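Local coordinates for putative neuraminyllactose-binding hemagglutinin homolog (Helicobacter pylori, PDB 3BGH), which is an outer-membrane lipoprotein of uncertain function that probably acts as an adhesin and may bind neuraminyllactose-type sialylated sugars, at residues K34-K45 with K75-A85. Residues are numbered along the deposited sequence; the frame is centred on the assembly and turned at random.
Sequences KNSHLVVLIEPK and KGYSVSQFKDA
Ser80 O is gripped twice by the neighbouring strand: Leu41 N donates to it over 2.8 Å in an almost straight bond (172° at the hydrogen), and Val40 CA adds a CA-H...O contact at 3.4 Å. The same parallel pattern joins 38-42 to 78-82, with His37 O, Val39 O and Leu41 O accepting from Ser78 N, Ser80 N and Phe82 N, and Val39 N donating back to Ser78 O; the final bond, Glu43 N to Phe82 O, is weak. At the strand entrances, Asn35 carries its amide over one face of the Tyr77 ring, ND2 3.4 Å from CZ and offset toward the rim, the two planes 74° apart. Asn35 CG lies between its backbone N and carbonyl carbon (chi1 62°), and Asn35 OD1 accepts from His37 N at 3.3 Å, closing an Asx turn, and weakly from His37 ND1. Across the contact, Gly76 ends helix 54-73 in a Schellman motif, and its O receives Asn35 N from above the carbonyl plane. Farther along, Leu38 CD1 reaches over Ser78 and Ser80, Val40 CG1 meets the edge of the Phe82 ring at CD2 (3.8 Å), and Ile42 CD1 touches Ala85 CB at 3.6 Å. Glu43 and Lys83 run side by side, chain against chain, yet Glu43 OE2 and Lys83 NZ remain 4.2 Å apart. A salt bridge closes the far end, Lys45 NZ meeting Asp84 OD1 at 3.1 Å from above the carboxylate plane. In this beta-alpha-beta unit, helix 54-73 covers the face bearing Leu41, Val79 and Gln81, whose NE2 bonds Ser69 OG; on the opposite face Ile88 packs on Val40 and Phe82. Strand 78-82 is outermost in this chain's mixed sheet, strand 98-114 flanks 38-48 on its other side, and helix 211-223 touches His37 and Tyr77.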
ATOM      1  N   LYS A  34       0.920  35.544  15.157  1.00 81.96           N
ATOM      2  CA  LYS A  34       2.173  34.984  14.630  1.00 81.33           C
ATOM      3  C   LYS A  34       3.116  34.510  15.740  1.00 80.29           C
ATOM      4  O   LYS A  34       3.718  35.334  16.428  1.00 80.63           O
ATOM      5  CB  LYS A  34       2.870  35.985  13.689  1.00 81.07           C
ATOM      6  CG  LYS A  34       2.196  36.098  12.279  1.00 82.26           C
ATOM      7  CD  LYS A  34       2.636  37.351  11.504  1.00 82.49           C
ATOM      8  CE  LYS A  34       1.761  38.577  11.834  1.00 84.85           C
ATOM      9  NZ  LYS A  34       2.563  39.836  12.068  1.00 84.91           N
ATOM     10  N   ASN A  35       3.233  33.188  15.912  1.00 78.85           N
ATOM     11  CA  ASN A  35       3.887  32.603  17.105  1.00 77.34           C
ATOM     12  C   ASN A  35       5.403  32.520  17.041  1.00 76.84           C
ATOM     13  O   ASN A  35       6.051  32.089  18.000  1.00 76.73           O
ATOM     14  CB  ASN A  35       3.295  31.239  17.467  1.00 76.97           C
ATOM     15  CG  ASN A  35       3.477  30.198  16.366  1.00 75.09           C
ATOM     16  OD1 ASN A  35       4.477  30.175  15.632  1.00 71.21           O
ATOM     17  ND2 ASN A  35       2.503  29.319  16.262  1.00 73.61           N
ATOM     18  N   SER A  36       5.947  32.908  15.894  1.00 76.09           N
ATOM     19  CA  SER A  36       7.379  33.159  15.738  1.00 76.00           C
ATOM     20  C   SER A  36       8.236  31.956  15.312  1.00 75.19           C
ATOM     21  O   SER A  36       9.406  32.117  14.955  1.00 74.66           O
ATOM     22  CB  SER A  36       7.972  33.853  16.990  1.00 76.68           C
ATOM     23  OG  SER A  36       7.112  34.885  17.489  1.00 77.03           O
ATOM     24  N   HIS A  37       7.663  30.757  15.343  1.00 74.38           N
ATOM     25  CA  HIS A  37       8.378  29.563  14.878  1.00 73.37           C
ATOM     26  C   HIS A  37       8.331  29.421  13.349  1.00 72.67           C
ATOM     27  O   HIS A  37       7.289  29.688  12.735  1.00 73.10           O
ATOM     28  CB  HIS A  37       7.788  28.341  15.546  1.00 73.35           C
ATOM     29  CG  HIS A  37       7.731  28.445  17.037  1.00 73.64           C
ATOM     30  ND1 HIS A  37       6.552  28.643  17.723  1.00 74.17           N
ATOM     31  CD2 HIS A  37       8.706  28.375  17.974  1.00 71.84           C
ATOM     32  CE1 HIS A  37       6.803  28.673  19.020  1.00 73.61           C
ATOM     33  NE2 HIS A  37       8.103  28.516  19.198  1.00 71.56           N
ATOM     34  N   LEU A  38       9.458  29.043  12.738  1.00 71.50           N
ATOM     35  CA  LEU A  38       9.528  28.749  11.283  1.00 70.59           C
ATOM     36  C   LEU A  38       9.586  27.221  11.001  1.00 69.89           C
ATOM     37  O   LEU A  38      10.450  26.530  11.557  1.00 70.04           O
ATOM     38  CB  LEU A  38      10.754  29.424  10.645  1.00 70.00           C
ATOM     39  CG  LEU A  38      11.195  28.924   9.256  1.00 70.13           C
ATOM     40  CD1 LEU A  38      10.237  29.330   8.146  1.00 70.84           C
ATOM     41  CD2 LEU A  38      12.603  29.374   8.890  1.00 70.49           C
ATOM     42  N   VAL A  39       8.700  26.706  10.138  1.00 68.75           N
ATOM     43  CA  VAL A  39       8.789  25.289   9.696  1.00 67.33           C
ATOM     44  C   VAL A  39       9.109  25.154   8.209  1.00 66.51           C
ATOM     45  O   VAL A  39       8.534  25.850   7.379  1.00 67.04           O
ATOM     46  CB  VAL A  39       7.521  24.440  10.033  1.00 67.12           C
ATOM     47  CG1 VAL A  39       6.956  24.789  11.396  1.00 65.77           C
ATOM     48  CG2 VAL A  39       6.470  24.599   8.991  1.00 66.68           C
ATOM     49  N   VAL A  40      10.028  24.264   7.882  1.00 65.30           N
ATOM     50  CA  VAL A  40      10.339  23.962   6.497  1.00 64.11           C
ATOM     51  C   VAL A  40       9.407  22.858   5.983  1.00 63.60           C
ATOM     52  O   VAL A  40       9.284  21.800   6.595  1.00 62.79           O
ATOM     53  CB  VAL A  40      11.792  23.512   6.355  1.00 64.03           C
ATOM     54  CG1 VAL A  40      12.101  23.147   4.923  1.00 64.36           C
ATOM     55  CG2 VAL A  40      12.706  24.590   6.791  1.00 64.54           C
ATOM     56  N   LEU A  41       8.745  23.116   4.857  1.00 62.86           N
ATOM     57  CA  LEU A  41       7.849  22.142   4.259  1.00 62.10           C
ATOM     58  C   LEU A  41       8.419  21.691   2.936  1.00 61.61           C
ATOM     59  O   LEU A  41       8.661  22.515   2.070  1.00 61.83           O
ATOM     60  CB  LEU A  41       6.482  22.769   4.051  1.00 62.69           C
ATOM     61  CG  LEU A  41       5.319  21.793   4.017  1.00 62.50           C
ATOM     62  CD1 LEU A  41       5.115  21.283   5.424  1.00 62.90           C
ATOM     63  CD2 LEU A  41       4.067  22.470   3.495  1.00 60.01           C
ATOM     64  N   ILE A  42       8.659  20.394   2.797  1.00 60.90           N
ATOM     65  CA  ILE A  42       9.203  19.805   1.568  1.00 60.34           C
ATOM     66  C   ILE A  42       8.052  19.251   0.724  1.00 60.64           C
ATOM     67  O   ILE A  42       7.045  18.834   1.282  1.00 60.49           O
ATOM     68  CB  ILE A  42      10.228  18.709   1.889  1.00 59.92           C
ATOM     69  CG1 ILE A  42      11.389  19.335   2.643  1.00 61.44           C
ATOM     70  CG2 ILE A  42      10.766  18.054   0.638  1.00 57.81           C
ATOM     71  CD1 ILE A  42      12.529  18.404   2.862  1.00 64.41           C
ATOM     72  N   GLU A  43       8.180  19.293  -0.607  1.00 60.62           N
ATOM     73  CA  GLU A  43       7.104  18.877  -1.496  1.00 61.98           C
ATOM     74  C   GLU A  43       6.899  17.375  -1.273  1.00 60.47           C
ATOM     75  O   GLU A  43       7.876  16.638  -1.315  1.00 60.34           O
ATOM     76  CB  GLU A  43       7.451  19.184  -2.970  1.00 61.79           C
ATOM     77  CG  GLU A  43       6.269  19.056  -3.992  1.00 64.95           C
ATOM     78  CD  GLU A  43       6.632  19.508  -5.439  1.00 66.48           C
ATOM     79  OE1 GLU A  43       7.630  18.986  -6.027  1.00 71.58           O
ATOM     80  OE2 GLU A  43       5.892  20.359  -6.004  1.00 72.03           O
ATOM     81  N   PRO A  44       5.645  16.932  -1.022  1.00 59.59           N
ATOM     82  CA  PRO A  44       5.365  15.540  -0.680  1.00 59.26           C
ATOM     83  C   PRO A  44       5.684  14.632  -1.857  1.00 58.26           C
ATOM     84  O   PRO A  44       5.397  14.988  -3.001  1.00 58.90           O
ATOM     85  CB  PRO A  44       3.849  15.528  -0.427  1.00 59.10           C
ATOM     86  CG  PRO A  44       3.481  16.906  -0.146  1.00 59.52           C
ATOM     87  CD  PRO A  44       4.398  17.707  -1.067  1.00 60.23           C
ATOM     88  N   LYS A  45       6.312  13.502  -1.571  1.00 56.91           N
ATOM     89  CA  LYS A  45       6.583  12.451  -2.552  1.00 56.37           C
ATOM     90  C   LYS A  45       5.588  11.300  -2.387  1.00 54.59           C
ATOM     91  O   LYS A  45       5.745  10.495  -1.468  1.00 54.66           O
ATOM     92  CB  LYS A  45       7.995  11.915  -2.331  1.00 57.01           C
ATOM     93  CG  LYS A  45       9.031  12.500  -3.241  1.00 60.69           C
ATOM     94  CD  LYS A  45       9.518  13.872  -2.787  1.00 65.94           C
ATOM     95  CE  LYS A  45      10.457  14.514  -3.852  1.00 68.20           C
ATOM     96  NZ  LYS A  45      10.418  16.011  -3.757  1.00 69.53           N
ATOM     97  N   LYS A  75      -1.919  29.377  11.513  1.00 69.21           N
ATOM     98  CA  LYS A  75      -1.724  28.874  12.863  1.00 68.73           C
ATOM     99  C   LYS A  75      -0.537  29.578  13.485  1.00 68.03           C
ATOM    100  O   LYS A  75      -0.165  29.307  14.629  1.00 67.51           O
ATOM    101  CB  LYS A  75      -1.529  27.359  12.833  1.00 68.61           C
ATOM    102  CG  LYS A  75      -2.515  26.625  13.715  1.00 69.04           C
ATOM    103  CD  LYS A  75      -3.913  26.428  13.089  1.00 66.14           C
ATOM    104  CE  LYS A  75      -4.882  26.002  14.178  1.00 67.12           C
ATOM    105  NZ  LYS A  75      -6.250  25.658  13.698  1.00 69.34           N
ATOM    106  N   GLY A  76       0.046  30.480  12.700  1.00 67.35           N
ATOM    107  CA  GLY A  76       0.929  31.504  13.222  1.00 67.02           C
ATOM    108  C   GLY A  76       2.360  31.378  12.757  1.00 66.95           C
ATOM    109  O   GLY A  76       3.162  32.297  12.966  1.00 67.47           O
ATOM    110  N   TYR A  77       2.679  30.258  12.114  1.00 65.97           N
ATOM    111  CA  TYR A  77       4.049  29.937  11.730  1.00 65.58           C
ATOM    112  C   TYR A  77       4.521  30.666  10.486  1.00 66.43           C
ATOM    113  O   TYR A  77       3.724  31.135   9.677  1.00 66.46           O
ATOM    114  CB  TYR A  77       4.203  28.415  11.535  1.00 64.42           C
ATOM    115  CG  TYR A  77       3.809  27.625  12.756  1.00 62.70           C
ATOM    116  CD1 TYR A  77       4.761  27.261  13.705  1.00 60.06           C
ATOM    117  CD2 TYR A  77       2.480  27.246  12.969  1.00 62.12           C
ATOM    118  CE1 TYR A  77       4.399  26.551  14.829  1.00 59.26           C
ATOM    119  CE2 TYR A  77       2.110  26.530  14.114  1.00 59.78           C
ATOM    120  CZ  TYR A  77       3.082  26.196  15.031  1.00 59.58           C
ATOM    121  OH  TYR A  77       2.740  25.495  16.160  1.00 60.15           O
ATOM    122  N   SER A  78       5.833  30.776  10.340  1.00 67.75           N
ATOM    123  CA  SER A  78       6.391  31.137   9.041  1.00 69.46           C
ATOM    124  C   SER A  78       6.616  29.802   8.349  1.00 69.73           C
ATOM    125  O   SER A  78       6.975  28.822   8.998  1.00 69.94           O
ATOM    126  CB  SER A  78       7.725  31.885   9.160  1.00 69.37           C
ATOM    127  OG  SER A  78       7.812  32.602  10.386  1.00 72.08           O
ATOM    128  N   VAL A  79       6.419  29.774   7.038  1.00 69.94           N
ATOM    129  CA  VAL A  79       6.546  28.549   6.284  1.00 69.96           C
ATOM    130  C   VAL A  79       7.462  28.775   5.081  1.00 70.50           C
ATOM    131  O   VAL A  79       7.207  29.655   4.264  1.00 70.34           O
ATOM    132  CB  VAL A  79       5.170  28.060   5.806  1.00 69.26           C
ATOM    133  CG1 VAL A  79       5.300  26.724   5.145  1.00 69.66           C
ATOM    134  CG2 VAL A  79       4.210  27.972   6.960  1.00 69.97           C
ATOM    135  N   SER A  80       8.520  27.973   4.988  1.00 71.01           N
ATOM    136  CA  SER A  80       9.413  27.980   3.846  1.00 71.57           C
ATOM    137  C   SER A  80       9.279  26.663   3.075  1.00 71.66           C
ATOM    138  O   SER A  80       9.335  25.575   3.654  1.00 71.59           O
ATOM    139  CB  SER A  80      10.856  28.187   4.290  1.00 71.60           C
ATOM    140  OG  SER A  80      10.970  29.341   5.109  1.00 73.89           O
ATOM    141  N   GLN A  81       9.111  26.802   1.765  1.00 71.60           N
ATOM    142  CA  GLN A  81       8.784  25.725   0.861  1.00 71.60           C
ATOM    143  C   GLN A  81       9.987  25.386  -0.012  1.00 72.69           C
ATOM    144  O   GLN A  81      10.640  26.274  -0.533  1.00 73.00           O
ATOM    145  CB  GLN A  81       7.638  26.152  -0.058  1.00 71.13           C
ATOM    146  CG  GLN A  81       6.336  26.509   0.593  1.00 68.95           C
ATOM    147  CD  GLN A  81       5.292  26.873  -0.449  1.00 69.44           C
ATOM    148  OE1 GLN A  81       5.628  27.189  -1.600  1.00 71.30           O
ATOM    149  NE2 GLN A  81       4.028  26.818  -0.070  1.00 63.33           N
ATOM    150  N   PHE A  82      10.271  24.101  -0.175  1.00 73.94           N
ATOM    151  CA  PHE A  82      11.335  23.651  -1.072  1.00 75.47           C
ATOM    152  C   PHE A  82      10.873  22.362  -1.722  1.00 76.79           C
ATOM    153  O   PHE A  82       9.899  21.769  -1.260  1.00 76.85           O
ATOM    154  CB  PHE A  82      12.645  23.449  -0.295  1.00 75.08           C
ATOM    155  CG  PHE A  82      13.186  24.719   0.319  1.00 75.36           C
ATOM    156  CD1 PHE A  82      13.899  25.637  -0.455  1.00 75.89           C
ATOM    157  CD2 PHE A  82      12.963  25.008   1.671  1.00 75.39           C
ATOM    158  CE1 PHE A  82      14.394  26.820   0.103  1.00 75.48           C
ATOM    159  CE2 PHE A  82      13.449  26.180   2.243  1.00 74.57           C
ATOM    160  CZ  PHE A  82      14.169  27.088   1.455  1.00 75.22           C
ATOM    161  N   LYS A  83      11.533  21.929  -2.792  1.00 78.54           N
ATOM    162  CA  LYS A  83      11.139  20.678  -3.438  1.00 80.87           C
ATOM    163  C   LYS A  83      11.948  19.450  -3.006  1.00 81.47           C
ATOM    164  O   LYS A  83      11.488  18.322  -3.176  1.00 81.58           O
ATOM    165  CB  LYS A  83      11.089  20.804  -4.963  1.00 81.13           C
ATOM    166  CG  LYS A  83       9.729  21.295  -5.452  1.00 82.47           C
ATOM    167  CD  LYS A  83       9.672  21.527  -6.976  1.00 82.52           C
ATOM    168  CE  LYS A  83       8.375  22.295  -7.343  1.00 83.49           C
ATOM    169  NZ  LYS A  83       8.182  22.452  -8.824  1.00 84.36           N
ATOM    170  N   ASP A  84      13.142  19.674  -2.458  1.00 82.39           N
ATOM    171  CA  ASP A  84      13.999  18.610  -1.922  1.00 83.34           C
ATOM    172  C   ASP A  84      14.744  19.188  -0.713  1.00 83.61           C
ATOM    173  O   ASP A  84      14.899  20.413  -0.615  1.00 83.61           O
ATOM    174  CB  ASP A  84      14.990  18.102  -2.983  1.00 83.73           C
ATOM    175  CG  ASP A  84      14.298  17.392  -4.173  1.00 85.97           C
ATOM    176  OD1 ASP A  84      13.515  16.432  -3.968  1.00 87.86           O
ATOM    177  OD2 ASP A  84      14.554  17.782  -5.334  1.00 88.17           O
ATOM    178  N   ALA A  85      15.187  18.331   0.207  1.00 83.74           N
ATOM    179  CA  ALA A  85      15.867  18.802   1.425  1.00 84.29           C
ATOM    180  C   ALA A  85      17.230  19.429   1.132  1.00 84.69           C
ATOM    181  O   ALA A  85      17.723  20.272   1.880  1.00 84.42           O
ATOM    182  CB  ALA A  85      16.002  17.679   2.439  1.00 84.18           C
TER